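Local coordinates for protein putative carbohydrate-active enzyme (Uncultured organism, PDB 5WH8) that probably hydrolyses O-glycosidic bonds as a cellulase, this chain being the glycoside hydrolase family 5 domain of a longer, multi-modular protein, at residues R32-H37 and Q301-K306; Y120-A125 and A164-P169; A158-Y163 and I180-P185. One frame throughout, in Å; residues are numbered along the deposited sequence.

Interaction 1: R32-H37 and Q301-K306. With EDO (1,2-ethanediol), chain I; EDO (1,2-ethanediol), chain M; EDO (1,2-ethanediol), chain E.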
ATOM      1  N   ARG A  32       9.256  -2.015   3.689  1.00  8.35           N
ATOM      2  CA  ARG A  32       8.647  -1.355   4.837  1.00  6.92           C
ATOM      3  C   ARG A  32       8.408   0.111   4.507  1.00  9.09           C
ATOM      4  O   ARG A  32       9.323   0.789   4.041  1.00 10.70           O
ATOM      5  CB  ARG A  32       9.552  -1.472   6.079  1.00 10.72           C
ATOM      6  CG  ARG A  32      10.025  -2.916   6.345  1.00 10.88           C
ATOM      7  CD  ARG A  32      11.041  -2.992   7.509  1.00 13.01           C
ATOM      8  NE  ARG A  32      12.204  -2.159   7.231  1.00 13.97           N
ATOM      9  CZ  ARG A  32      13.471  -2.465   7.517  1.00 15.76           C
ATOM     10  NH1 ARG A  32      13.796  -3.611   8.125  1.00 14.01           N
ATOM     11  NH2 ARG A  32      14.422  -1.604   7.199  1.00 14.53           N
ATOM     12  N   GLY A  33       7.200   0.624   4.735  1.00  7.84           N
ATOM     13  CA  GLY A  33       6.991   2.038   4.473  1.00  9.14           C
ATOM     14  C   GLY A  33       5.740   2.638   5.098  1.00  8.12           C
ATOM     15  O   GLY A  33       5.204   2.133   6.104  1.00  7.65           O
ATOM     16  N   MET A  34       5.259   3.716   4.469  1.00  8.15           N
ATOM     17  CA  MET A  34       4.172   4.549   5.003  1.00  8.74           C
ATOM     18  C   MET A  34       3.077   4.759   3.975  1.00  7.58           C
ATOM     19  O   MET A  34       3.338   4.810   2.774  1.00  7.95           O
ATOM     20  CB  MET A  34       4.682   5.929   5.430  1.00  9.44           C
ATOM     21  CG  MET A  34       5.671   5.927   6.578  1.00  8.88           C
ATOM     22  SD  MET A  34       4.970   5.328   8.141  1.00 10.34           S
ATOM     23  CE  MET A  34       3.670   6.527   8.490  1.00 11.79           C
ATOM     24  N   SER A  35       1.852   4.861   4.471  1.00  7.39           N
ATOM     25  CA  SER A  35       0.676   5.259   3.683  1.00  6.73           C
ATOM     26  C   SER A  35       0.299   6.723   3.892  1.00  8.99           C
ATOM     27  O   SER A  35       0.360   7.238   5.006  1.00 10.24           O
ATOM     28  CB  SER A  35      -0.541   4.400   4.052  1.00  8.99           C
ATOM     29  OG  SER A  35      -1.668   4.671   3.222  1.00  9.41           O
ATOM     30  N   SER A  36      -0.141   7.381   2.819  1.00  9.77           N
ATOM     31  CA  SER A  36      -0.849   8.646   2.972  1.00  8.22           C
ATOM     32  C   SER A  36      -2.147   8.415   3.715  1.00  8.93           C
ATOM     33  O   SER A  36      -2.674   7.289   3.768  1.00  9.88           O
ATOM     34  CB  SER A  36      -1.146   9.295   1.604  1.00  9.15           C
ATOM     35  OG  SER A  36      -2.209   8.642   0.917  1.00  9.58           O
ATOM     36  N   HIS A  37      -2.693   9.491   4.269  1.00 10.52           N
ATOM     37  CA  HIS A  37      -4.098   9.533   4.683  1.00  9.52           C
ATOM     38  C   HIS A  37      -4.863   9.996   3.420  1.00 10.40           C
ATOM     39  O   HIS A  37      -4.330   9.885   2.307  1.00 11.70           O
ATOM     40  CB  HIS A  37      -4.245  10.486   5.887  1.00 10.08           C
ATOM     41  CG  HIS A  37      -5.448  10.268   6.757  1.00 11.44           C
ATOM     42  ND1 HIS A  37      -6.738  10.468   6.323  1.00 11.81           N
ATOM     43  CD2 HIS A  37      -5.540   9.944   8.072  1.00 12.82           C
ATOM     44  CE1 HIS A  37      -7.581  10.247   7.325  1.00 15.73           C
ATOM     45  NE2 HIS A  37      -6.877   9.919   8.395  1.00 15.89           N
ATOM     46  N   GLN A 301       7.091   7.694  16.240  1.00  8.80           N
ATOM     47  CA  GLN A 301       8.399   7.389  16.817  1.00  9.44           C
ATOM     48  C   GLN A 301       8.657   5.878  16.778  1.00  9.81           C
ATOM     49  O   GLN A 301       9.735   5.430  16.400  1.00 10.59           O
ATOM     50  CB  GLN A 301       8.479   7.952  18.246  1.00 12.93           C
ATOM     51  CG  GLN A 301       9.761   7.647  18.976  1.00 16.86           C
ATOM     52  CD  GLN A 301       9.801   8.337  20.334  1.00 24.80           C
ATOM     53  OE1 GLN A 301      10.609   9.248  20.570  1.00 22.84           O
ATOM     54  NE2 GLN A 301       8.908   7.922  21.227  1.00 17.54           N
ATOM     55  N   TYR A 302       7.638   5.109  17.145  1.00  9.95           N
ATOM     56  CA  TYR A 302       7.721   3.655  17.167  1.00 11.85           C
ATOM     57  C   TYR A 302       7.934   3.104  15.759  1.00  8.87           C
ATOM     58  O   TYR A 302       8.825   2.280  15.539  1.00  9.70           O
ATOM     59  CB  TYR A 302       6.446   3.073  17.798  1.00 10.38           C
ATOM     60  CG  TYR A 302       6.250   1.574  17.614  1.00  9.91           C
ATOM     61  CD1 TYR A 302       6.751   0.670  18.532  1.00 11.18           C
ATOM     62  CD2 TYR A 302       5.534   1.084  16.544  1.00  9.51           C
ATOM     63  CE1 TYR A 302       6.546  -0.693  18.376  1.00 11.83           C
ATOM     64  CE2 TYR A 302       5.331  -0.280  16.368  1.00 11.12           C
ATOM     65  CZ  TYR A 302       5.849  -1.158  17.279  1.00 11.46           C
ATOM     66  OH  TYR A 302       5.630  -2.503  17.061  1.00 11.86           O
ATOM     67  N   ILE A 303       7.161   3.597  14.790  1.00 10.58           N
ATOM     68  CA  ILE A 303       7.299   3.141  13.409  1.00  9.88           C
ATOM     69  C   ILE A 303       8.630   3.569  12.781  1.00 10.58           C
ATOM     70  O   ILE A 303       9.291   2.770  12.125  1.00 11.06           O
ATOM     71  CB  ILE A 303       6.083   3.651  12.554  1.00  8.78           C
ATOM     72  CG1 ILE A 303       4.773   3.072  13.099  1.00 11.87           C
ATOM     73  CG2 ILE A 303       6.293   3.350  11.056  1.00 11.65           C
ATOM     74  CD1 ILE A 303       4.623   1.543  12.941  1.00 13.34           C
ATOM     75  N   LYS A 304       9.051   4.811  12.995  1.00 10.03           N
ATOM     76  CA  LYS A 304      10.337   5.265  12.497  1.00 10.66           C
ATOM     77  C   LYS A 304      11.485   4.423  13.055  1.00 10.87           C
ATOM     78  O   LYS A 304      12.448   4.118  12.343  1.00 12.59           O
ATOM     79  CB  LYS A 304      10.535   6.753  12.853  1.00 14.36           C
ATOM     80  CG  LYS A 304      11.691   7.396  12.162  1.00 15.65           C
ATOM     81  CD  LYS A 304      11.699   8.921  12.367  1.00 15.45           C
ATOM     82  CE  LYS A 304      13.057   9.417  12.012  1.00 16.34           C
ATOM     83  NZ  LYS A 304      13.157  10.875  12.185  1.00 12.10           N
ATOM     84  N   ARG A 305      11.369   4.011  14.315  1.00 10.49           N
ATOM     85  CA  ARG A 305      12.361   3.117  14.898  1.00 13.88           C
ATOM     86  C   ARG A 305      12.362   1.731  14.218  1.00 13.58           C
ATOM     87  O   ARG A 305      13.440   1.181  13.946  1.00 15.21           O
ATOM     88  CB  ARG A 305      12.119   2.989  16.402  1.00 15.49           C
ATOM     89  CG  ARG A 305      13.214   2.276  17.147  1.00 18.72           C
ATOM     90  CD  ARG A 305      13.229   2.689  18.611  1.00 27.06           C
ATOM     91  NE  ARG A 305      14.272   1.965  19.320  1.00 37.45           N
ATOM     92  CZ  ARG A 305      14.578   2.142  20.598  1.00 45.88           C
ATOM     93  NH1 ARG A 305      13.916   3.031  21.333  1.00 38.29           N
ATOM     94  NH2 ARG A 305      15.554   1.424  21.139  1.00 40.47           N
ATOM     95  N   LYS A 306      11.182   1.178  13.900  1.00 10.69           N
ATOM     96  CA  LYS A 306      11.130  -0.097  13.149  1.00 11.78           C
ATOM     97  C   LYS A 306      11.733   0.042  11.736  1.00 13.45           C
ATOM     98  O   LYS A 306      12.422  -0.852  11.234  1.00 14.75           O
ATOM     99  CB  LYS A 306       9.699  -0.614  13.018  1.00 10.03           C
ATOM    100  CG  LYS A 306       8.990  -1.006  14.325  1.00 12.30           C
ATOM    101  CD  LYS A 306       9.706  -2.161  15.038  1.00 16.74           C
ATOM    102  CE  LYS A 306       8.963  -2.546  16.330  1.00 18.76           C
ATOM    103  NZ  LYS A 306       9.811  -3.297  17.258  1.00 24.35           N
TER
HETATM  104  C1  EDO I 408       9.394  -6.755  17.148  1.00 33.01           C
HETATM  105  O1  EDO I 408      10.186  -6.352  18.280  1.00 37.63           O
HETATM  106  C2  EDO I 408       9.760  -6.113  15.798  1.00 22.39           C
HETATM  107  O2  EDO I 408      11.143  -5.739  15.621  1.00 39.66           O
HETATM  108  C1  EDO M 412      -8.749   7.266   9.939  1.00 28.41           C
HETATM  109  O1  EDO M 412      -7.516   7.505  10.640  1.00 23.02           O
HETATM  110  C2  EDO M 412      -9.884   8.232  10.317  1.00 29.27           C
HETATM  111  O2  EDO M 412      -9.430   9.586  10.506  1.00 24.50           O
HETATM  112  C1  EDO E 404       6.071  11.712  21.111  1.00 38.00           C
HETATM  113  O1  EDO E 404       6.463  12.511  22.234  1.00 42.13           O
HETATM  114  C2  EDO E 404       7.180  11.750  20.071  1.00 28.31           C
HETATM  115  O2  EDO E 404       8.390  11.290  20.665  1.00 47.53           O
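Arg32 and Lys306 mark the closest backbone approach, with their CA atoms 8.8 Å apart. The strand and the helix run in roughly opposite senses, so the late turn of 301-306 lies by the start of the strand. No hydrogen bond joins them. Arg32 lays one face of its guanidinium beneath a helix carbonyl. Lys306 O stands 4.1 Å above the guanidinium plane, over its centre. The guanidinium N-H groups reach further along the chain, NH2 to Gln309 O and NH1 to Pro310 O, which probably fixes its rotation. The second contact is apolar. Met34 SD meets Ile303 CG2 at 3.8 Å, and the two side chains cross obliquely. The first two torsions of Met34 (chi1 and chi2, both -64°) bring its sulfur to Ile303. The Lys306 amine turns away, binding Asn255 OD1 and, weakly, an ethanediol. At the far end of the strand, His37 NE2 makes another weak bond to O2 of a different ethanediol, 3.3 Å long. The contact packs the last helix, 298-307, against the first strand of a parallel eight-stranded barrel, the TIM-barrel fold of the family 5 glycoside hydrolases.

Interaction 2: Y120-A125 and A164-P169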
ATOM      1  N   TYR A 120     -19.257  -1.422  -7.298  1.00 13.26           N
ATOM      2  CA  TYR A 120     -20.087  -0.232  -7.398  1.00 13.86           C
ATOM      3  C   TYR A 120     -19.266   1.015  -7.716  1.00 18.01           C
ATOM      4  O   TYR A 120     -19.831   2.117  -7.788  1.00 16.88           O
ATOM      5  CB  TYR A 120     -20.887  -0.040  -6.106  1.00 14.23           C
ATOM      6  CG  TYR A 120     -21.880  -1.149  -5.830  1.00 11.39           C
ATOM      7  CD1 TYR A 120     -22.233  -2.086  -6.814  1.00 16.52           C
ATOM      8  CD2 TYR A 120     -22.470  -1.268  -4.582  1.00 14.90           C
ATOM      9  CE1 TYR A 120     -23.143  -3.103  -6.540  1.00 17.76           C
ATOM     10  CE2 TYR A 120     -23.384  -2.277  -4.313  1.00 15.86           C
ATOM     11  CZ  TYR A 120     -23.707  -3.187  -5.286  1.00 18.25           C
ATOM     12  OH  TYR A 120     -24.619  -4.197  -5.001  1.00 19.54           O
ATOM     13  N   THR A 121     -17.950   0.842  -7.912  1.00 11.94           N
ATOM     14  CA  THR A 121     -17.091   1.932  -8.374  1.00 13.09           C
ATOM     15  C   THR A 121     -16.575   1.736  -9.809  1.00 14.32           C
ATOM     16  O   THR A 121     -15.777   2.555 -10.280  1.00 13.97           O
ATOM     17  CB  THR A 121     -15.849   2.120  -7.461  1.00 14.36           C
ATOM     18  OG1 THR A 121     -14.914   1.049  -7.682  1.00 13.93           O
ATOM     19  CG2 THR A 121     -16.255   2.174  -6.001  1.00 14.27           C
ATOM     20  N   LEU A 122     -17.059   0.710 -10.518  1.00 13.60           N
ATOM     21  CA  LEU A 122     -16.472   0.331 -11.807  1.00 11.85           C
ATOM     22  C   LEU A 122     -16.607   1.382 -12.908  1.00 12.80           C
ATOM     23  O   LEU A 122     -15.741   1.442 -13.795  1.00 13.95           O
ATOM     24  CB  LEU A 122     -17.077  -0.995 -12.308  1.00 11.51           C
ATOM     25  CG  LEU A 122     -16.438  -2.246 -11.713  1.00 14.93           C
ATOM     26  CD1 LEU A 122     -17.277  -3.484 -11.981  1.00 16.88           C
ATOM     27  CD2 LEU A 122     -15.044  -2.438 -12.261  1.00 13.58           C
ATOM     28  N   ASP A 123     -17.669   2.190 -12.878  1.00 14.61           N
ATOM     29  CA  ASP A 123     -17.825   3.233 -13.898  1.00 18.72           C
ATOM     30  C   ASP A 123     -16.633   4.188 -13.903  1.00 15.76           C
ATOM     31  O   ASP A 123     -16.316   4.763 -14.945  1.00 15.22           O
ATOM     32  CB  ASP A 123     -19.111   4.036 -13.695  1.00 18.19           C
ATOM     33  CG  ASP A 123     -20.364   3.242 -14.012  1.00 29.12           C
ATOM     34  OD1 ASP A 123     -20.286   2.270 -14.793  1.00 29.47           O
ATOM     35  OD2 ASP A 123     -21.435   3.622 -13.496  1.00 38.32           O
ATOM     36  N   ASP A 124     -15.995   4.382 -12.740  1.00 13.60           N
ATOM     37  CA  ASP A 124     -14.771   5.185 -12.646  1.00 13.55           C
ATOM     38  C   ASP A 124     -13.497   4.345 -12.547  1.00 13.36           C
ATOM     39  O   ASP A 124     -12.438   4.772 -13.018  1.00 12.85           O
ATOM     40  CB  ASP A 124     -14.857   6.127 -11.444  1.00 12.73           C
ATOM     41  CG  ASP A 124     -15.864   7.208 -11.654  1.00 21.53           C
ATOM     42  OD1 ASP A 124     -15.791   7.869 -12.717  1.00 21.32           O
ATOM     43  OD2 ASP A 124     -16.760   7.332 -10.810  1.00 20.47           O
ATOM     44  N   ALA A 125     -13.590   3.160 -11.951  1.00 12.30           N
ATOM     45  CA  ALA A 125     -12.403   2.326 -11.747  1.00 13.25           C
ATOM     46  C   ALA A 125     -11.806   1.808 -13.063  1.00 10.45           C
ATOM     47  O   ALA A 125     -10.593   1.707 -13.219  1.00 12.21           O
ATOM     48  CB  ALA A 125     -12.732   1.156 -10.838  1.00 15.97           C
ATOM     49  N   ALA A 164     -12.244  -7.979  -9.682  1.00 10.25           N
ATOM     50  CA  ALA A 164     -10.862  -8.140 -10.125  1.00 11.82           C
ATOM     51  C   ALA A 164     -10.796  -8.666 -11.561  1.00 14.45           C
ATOM     52  O   ALA A 164      -9.915  -8.285 -12.331  1.00 13.78           O
ATOM     53  CB  ALA A 164     -10.114  -9.075  -9.187  1.00 14.76           C
ATOM     54  N   GLU A 165     -11.715  -9.556 -11.919  1.00 11.89           N
ATOM     55  CA  GLU A 165     -11.722 -10.108 -13.270  1.00 16.04           C
ATOM     56  C   GLU A 165     -12.220  -9.078 -14.302  1.00 17.16           C
ATOM     57  O   GLU A 165     -12.027  -9.271 -15.512  1.00 15.23           O
ATOM     58  CB  GLU A 165     -12.541 -11.407 -13.279  1.00 14.66           C
ATOM     59  CG  GLU A 165     -11.791 -12.538 -12.572  1.00 14.75           C
ATOM     60  CD  GLU A 165     -12.576 -13.822 -12.384  1.00 21.82           C
ATOM     61  OE1 GLU A 165     -13.810 -13.832 -12.585  1.00 25.17           O
ATOM     62  OE2 GLU A 165     -11.938 -14.826 -12.003  1.00 24.13           O
ATOM     63  N   ALA A 166     -12.821  -7.981 -13.832  1.00 14.13           N
ATOM     64  CA  ALA A 166     -13.163  -6.825 -14.689  1.00 13.46           C
ATOM     65  C   ALA A 166     -11.982  -5.864 -14.857  1.00 19.37           C
ATOM     66  O   ALA A 166     -11.696  -5.388 -15.965  1.00 19.52           O
ATOM     67  CB  ALA A 166     -14.387  -6.065 -14.117  1.00 15.53           C
ATOM     68  N   VAL A 167     -11.295  -5.569 -13.763  1.00 14.06           N
ATOM     69  CA  VAL A 167     -10.215  -4.580 -13.783  1.00 11.38           C
ATOM     70  C   VAL A 167      -8.858  -5.136 -14.258  1.00 11.99           C
ATOM     71  O   VAL A 167      -8.116  -4.440 -14.948  1.00 13.59           O
ATOM     72  CB  VAL A 167     -10.055  -3.933 -12.353  1.00 13.79           C
ATOM     73  CG1 VAL A 167      -8.797  -3.112 -12.243  1.00 24.07           C
ATOM     74  CG2 VAL A 167     -11.305  -3.086 -12.003  1.00 15.80           C
ATOM     75  N   ILE A 168      -8.497  -6.358 -13.875  1.00 12.86           N
ATOM     76  CA  ILE A 168      -7.153  -6.848 -14.172  1.00 13.40           C
ATOM     77  C   ILE A 168      -6.912  -6.956 -15.688  1.00 12.50           C
ATOM     78  O   ILE A 168      -5.831  -6.591 -16.151  1.00 12.86           O
ATOM     79  CB  ILE A 168      -6.865  -8.182 -13.452  1.00 14.40           C
ATOM     80  CG1 ILE A 168      -6.708  -7.894 -11.940  1.00 12.72           C
ATOM     81  CG2 ILE A 168      -5.597  -8.858 -14.010  1.00 15.25           C
ATOM     82  CD1 ILE A 168      -6.542  -9.126 -11.097  1.00 14.58           C
ATOM     83  N   PRO A 169      -7.908  -7.418 -16.468  1.00 13.75           N
ATOM     84  CA  PRO A 169      -7.635  -7.429 -17.917  1.00 14.40           C
ATOM     85  C   PRO A 169      -7.391  -6.038 -18.517  1.00 14.14           C
ATOM     86  O   PRO A 169      -6.654  -5.899 -19.504  1.00 15.99           O
ATOM     87  CB  PRO A 169      -8.906  -8.065 -18.505  1.00 14.11           C
ATOM     88  CG  PRO A 169      -9.429  -8.931 -17.391  1.00 20.57           C
ATOM     89  CD  PRO A 169      -9.162  -8.113 -16.136  1.00 15.09           C
TER
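Leu122 reaches across to Ala166 and Val167 with one methyl, CD2. That methyl lies 3.8 Å from Val167 CG2 and 4.1 Å from Ala166 CB. It therefore touches two consecutive residues of the opposite helix. The Leu122 and Val167 side chains are inclined to one another, and they meet through these methyl groups rather than along their lengths. Leu122 holds CG beside its own backbone N (chi1 -83°). With chi2 at 166°, CD2 is the branch that faces segment 164-169. Val167 presents CG2, the branch that lies beside its backbone N. Ala166 is short, and its CB adds a second apolar partner for the same leucine methyl. Ala125 also points its CB toward segment 164-169. It stays 4.6 Å from the nearest atom there, so it borders the contact without closing it.

No hydrogen bond or salt bridge crosses between the segments. The interface is purely apolar and only partly buried. Leu122 stands in the first turn of its helix. There Thr121 O accepts from both Asp124 N (3.1 Å) and Ala125 N (2.8 Å). The partner helix is kinked at Pro169, whose N has no bond to the preceding turn.

Helices 122-135 and 157-172 are neighbours on the outside of the barrel, following strands 103-109 and 142-145. Val167 also packs on Ile126 and Trp129 of helix 122-135. Ala125 also touches Trp108 of strand 103-109.

Interaction 3: A158-Y163 and I180-P185. With EDO (1,2-ethanediol), chain H.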
ATOM      1  N   ALA A 158     -16.506 -14.094  -3.887  1.00 13.50           N
ATOM      2  CA  ALA A 158     -17.042 -14.178  -5.249  1.00 13.85           C
ATOM      3  C   ALA A 158     -17.259 -12.807  -5.889  1.00 10.65           C
ATOM      4  O   ALA A 158     -16.952 -12.618  -7.064  1.00 13.69           O
ATOM      5  CB  ALA A 158     -18.356 -14.963  -5.258  1.00 19.62           C
ATOM      6  N   ASP A 159     -17.757 -11.846  -5.116  1.00 14.00           N
ATOM      7  CA  ASP A 159     -17.999 -10.501  -5.617  1.00 12.09           C
ATOM      8  C   ASP A 159     -16.695  -9.731  -5.857  1.00 11.56           C
ATOM      9  O   ASP A 159     -16.545  -9.021  -6.871  1.00 11.72           O
ATOM     10  CB  ASP A 159     -18.888  -9.744  -4.647  1.00 13.76           C
ATOM     11  CG  ASP A 159     -20.177 -10.481  -4.368  1.00 17.07           C
ATOM     12  OD1 ASP A 159     -20.973 -10.633  -5.322  1.00 19.30           O
ATOM     13  OD2 ASP A 159     -20.360 -10.958  -3.231  1.00 17.23           O
ATOM     14  N   VAL A 160     -15.742  -9.859  -4.940  1.00 11.10           N
ATOM     15  CA  VAL A 160     -14.449  -9.219  -5.157  1.00 12.08           C
ATOM     16  C   VAL A 160     -13.716  -9.836  -6.360  1.00 12.34           C
ATOM     17  O   VAL A 160     -13.061  -9.133  -7.131  1.00 12.66           O
ATOM     18  CB  VAL A 160     -13.550  -9.313  -3.879  1.00  9.40           C
ATOM     19  CG1 VAL A 160     -12.191  -8.644  -4.094  1.00 11.85           C
ATOM     20  CG2 VAL A 160     -14.264  -8.687  -2.687  1.00 15.38           C
ATOM     21  N   LYS A 161     -13.815 -11.156  -6.515  1.00 11.56           N
ATOM     22  CA  LYS A 161     -13.182 -11.844  -7.647  1.00 12.83           C
ATOM     23  C   LYS A 161     -13.774 -11.354  -8.979  1.00 13.07           C
ATOM     24  O   LYS A 161     -13.039 -11.166  -9.951  1.00 13.87           O
ATOM     25  CB  LYS A 161     -13.327 -13.373  -7.488  1.00 13.94           C
ATOM     26  CG  LYS A 161     -12.574 -14.216  -8.489  1.00 16.45           C
ATOM     27  CD  LYS A 161     -12.574 -15.674  -8.053  1.00 15.28           C
ATOM     28  CE  LYS A 161     -11.718 -16.552  -8.942  1.00 23.87           C
ATOM     29  NZ  LYS A 161     -12.434 -16.942 -10.165  1.00 29.92           N
ATOM     30  N   GLU A 162     -15.083 -11.108  -9.024  1.00 12.47           N
ATOM     31  CA  GLU A 162     -15.694 -10.586 -10.239  1.00 13.23           C
ATOM     32  C   GLU A 162     -15.222  -9.160 -10.547  1.00 12.67           C
ATOM     33  O   GLU A 162     -14.983  -8.824 -11.700  1.00 13.00           O
ATOM     34  CB  GLU A 162     -17.224 -10.650 -10.143  1.00 14.69           C
ATOM     35  CG  GLU A 162     -17.694 -12.110 -10.256  1.00 24.53           C
ATOM     36  CD  GLU A 162     -19.203 -12.297 -10.246  1.00 29.23           C
ATOM     37  OE1 GLU A 162     -19.916 -11.574  -9.522  1.00 24.73           O
ATOM     38  OE2 GLU A 162     -19.674 -13.202 -10.970  1.00 31.64           O
ATOM     39  N   TYR A 163     -15.062  -8.335  -9.514  1.00 11.36           N
ATOM     40  CA  TYR A 163     -14.467  -7.009  -9.689  1.00 12.48           C
ATOM     41  C   TYR A 163     -13.066  -7.120 -10.279  1.00 12.62           C
ATOM     42  O   TYR A 163     -12.733  -6.430 -11.240  1.00 12.67           O
ATOM     43  CB  TYR A 163     -14.419  -6.250  -8.347  1.00 10.29           C
ATOM     44  CG  TYR A 163     -13.591  -4.965  -8.380  1.00 10.81           C
ATOM     45  CD1 TYR A 163     -14.124  -3.797  -8.887  1.00 11.58           C
ATOM     46  CD2 TYR A 163     -12.269  -4.944  -7.937  1.00 11.75           C
ATOM     47  CE1 TYR A 163     -13.387  -2.629  -8.927  1.00 10.03           C
ATOM     48  CE2 TYR A 163     -11.513  -3.777  -7.983  1.00 11.62           C
ATOM     49  CZ  TYR A 163     -12.077  -2.630  -8.485  1.00 10.69           C
ATOM     50  OH  TYR A 163     -11.365  -1.452  -8.563  1.00 11.92           O
ATOM     51  N   ILE A 180      -0.094  -6.612  -9.146  1.00 10.64           N
ATOM     52  CA  ILE A 180      -1.435  -6.183  -8.752  1.00 10.00           C
ATOM     53  C   ILE A 180      -1.722  -6.773  -7.383  1.00  9.63           C
ATOM     54  O   ILE A 180      -1.452  -7.961  -7.142  1.00 10.45           O
ATOM     55  CB  ILE A 180      -2.510  -6.634  -9.775  1.00 11.38           C
ATOM     56  CG1 ILE A 180      -2.268  -5.903 -11.097  1.00 11.76           C
ATOM     57  CG2 ILE A 180      -3.916  -6.369  -9.261  1.00 14.75           C
ATOM     58  CD1 ILE A 180      -3.075  -6.414 -12.271  1.00 12.99           C
ATOM     59  N   ILE A 181      -2.209  -5.934  -6.464  1.00  8.46           N
ATOM     60  CA  ILE A 181      -2.530  -6.360  -5.090  1.00  9.75           C
ATOM     61  C   ILE A 181      -4.042  -6.268  -4.947  1.00  9.88           C
ATOM     62  O   ILE A 181      -4.614  -5.189  -5.139  1.00 10.11           O
ATOM     63  CB  ILE A 181      -1.861  -5.480  -3.997  1.00 11.71           C
ATOM     64  CG1 ILE A 181      -0.360  -5.315  -4.238  1.00 11.30           C
ATOM     65  CG2 ILE A 181      -2.122  -6.088  -2.580  1.00 11.34           C
ATOM     66  CD1 ILE A 181       0.331  -4.260  -3.359  1.00 12.97           C
ATOM     67  N   CYS A 182      -4.674  -7.388  -4.610  1.00  9.32           N
ATOM     68  CA  CYS A 182      -6.128  -7.505  -4.592  1.00 10.41           C
ATOM     69  C   CYS A 182      -6.689  -7.594  -3.191  1.00 10.90           C
ATOM     70  O   CYS A 182      -6.319  -8.500  -2.436  1.00 10.07           O
ATOM     71  CB  CYS A 182      -6.559  -8.757  -5.370  1.00 13.24           C
ATOM     72  SG  CYS A 182      -8.379  -8.930  -5.546  1.00 12.97           S
ATOM     73  N   GLY A 183      -7.600  -6.674  -2.849  1.00 11.45           N
ATOM     74  CA  GLY A 183      -8.249  -6.648  -1.553  1.00 11.10           C
ATOM     75  C   GLY A 183      -9.096  -7.883  -1.313  1.00  8.73           C
ATOM     76  O   GLY A 183      -9.419  -8.616  -2.260  1.00  9.82           O
ATOM     77  N   THR A 184      -9.428  -8.120  -0.045  1.00 11.06           N
ATOM     78  CA  THR A 184     -10.196  -9.304   0.338  1.00 10.12           C
ATOM     79  C   THR A 184     -11.360  -8.890   1.244  1.00  8.65           C
ATOM     80  O   THR A 184     -11.404  -7.747   1.726  1.00  9.16           O
ATOM     81  CB  THR A 184      -9.285 -10.359   1.012  1.00 11.01           C
ATOM     82  OG1 THR A 184      -8.570  -9.788   2.113  1.00 13.13           O
ATOM     83  CG2 THR A 184      -8.276 -10.927  -0.024  1.00 11.63           C
ATOM     84  N   PRO A 185     -12.363  -9.773   1.403  1.00 11.26           N
ATOM     85  CA  PRO A 185     -13.547  -9.380   2.190  1.00 10.37           C
ATOM     86  C   PRO A 185     -13.275  -9.080   3.672  1.00  8.64           C
ATOM     87  O   PRO A 185     -12.217  -9.396   4.226  1.00 10.03           O
ATOM     88  CB  PRO A 185     -14.480 -10.598   2.048  1.00 13.01           C
ATOM     89  CG  PRO A 185     -14.049 -11.266   0.785  1.00 12.26           C
ATOM     90  CD  PRO A 185     -12.545 -11.077   0.731  1.00 11.15           C
TER
HETATM   91  C1  EDO H 407     -22.750 -13.894  -4.181  1.00 42.54           C
HETATM   92  O1  EDO H 407     -21.649 -13.468  -3.368  1.00 35.80           O
HETATM   93  C2  EDO H 407     -23.855 -12.844  -4.228  1.00 34.38           C
HETATM   94  O2  EDO H 407     -23.356 -11.555  -4.596  1.00 25.90           O
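Val160 of the helix meets Cys182, Gly183 and Pro185, and the backbones come closest at the CA atoms of Val160 and Thr184, 6.9 Å apart, with Thr184 in the loop beyond the strand. The two segments belong to one beta-alpha-beta unit of the TIM barrel, made of strand 142-145, helix 157-172 and strand 180-182. Val160 carries the contact. It points its CB toward the segment 180-185 and divides its two methyls between partners. CG1 lies anti to the backbone N (chi1 -180°) and touches the strand end. It sits 4.1 Å from Cys182 SG. CG2 is turned to Pro185 and comes within 4.3 Å of its CG. The valine thus spans the last strand residue and the turn that follows it.

No hydrogen bond crosses this interface, which is buried. The carboxylate of Asp159, next to Val160, binds both ends of one ethanediol, OD1 to O2 at 2.7 Å and OD2 to O1 at 2.8 Å. OD2 also has Lys156 N as a partner. The ethanediol probably came from the crystallisation liquor.

The tightest approach is that of a methyl to a backbone oxygen. Val160 CG1 lies 3.3 Å from Gly183 O, a carbonyl buried by this contact, with no clear hydrogen-bond partner in the model.

Overall arrangement
Interactions 2 and 3 form one continuous patch, with centres about 10 Å apart. Both use helix 157-172. Its Tyr163 joins them, with CE1 3.7 Å from Leu122 CD2 and OH 3.7 Å from Ala125 CB. Ala164 and Ile168 of interaction 2 also pack on Cys182 and Ile180 of interaction 3. Interaction 1 lies across the chain's centre, about 30 Å from interaction 2 and 26 Å from interaction 3, centre to centre. It shares the barrel sheet with interaction 3 but touches neither. In TIM barrels the active site lies at the C-terminal strand ends, the end where His37 sits.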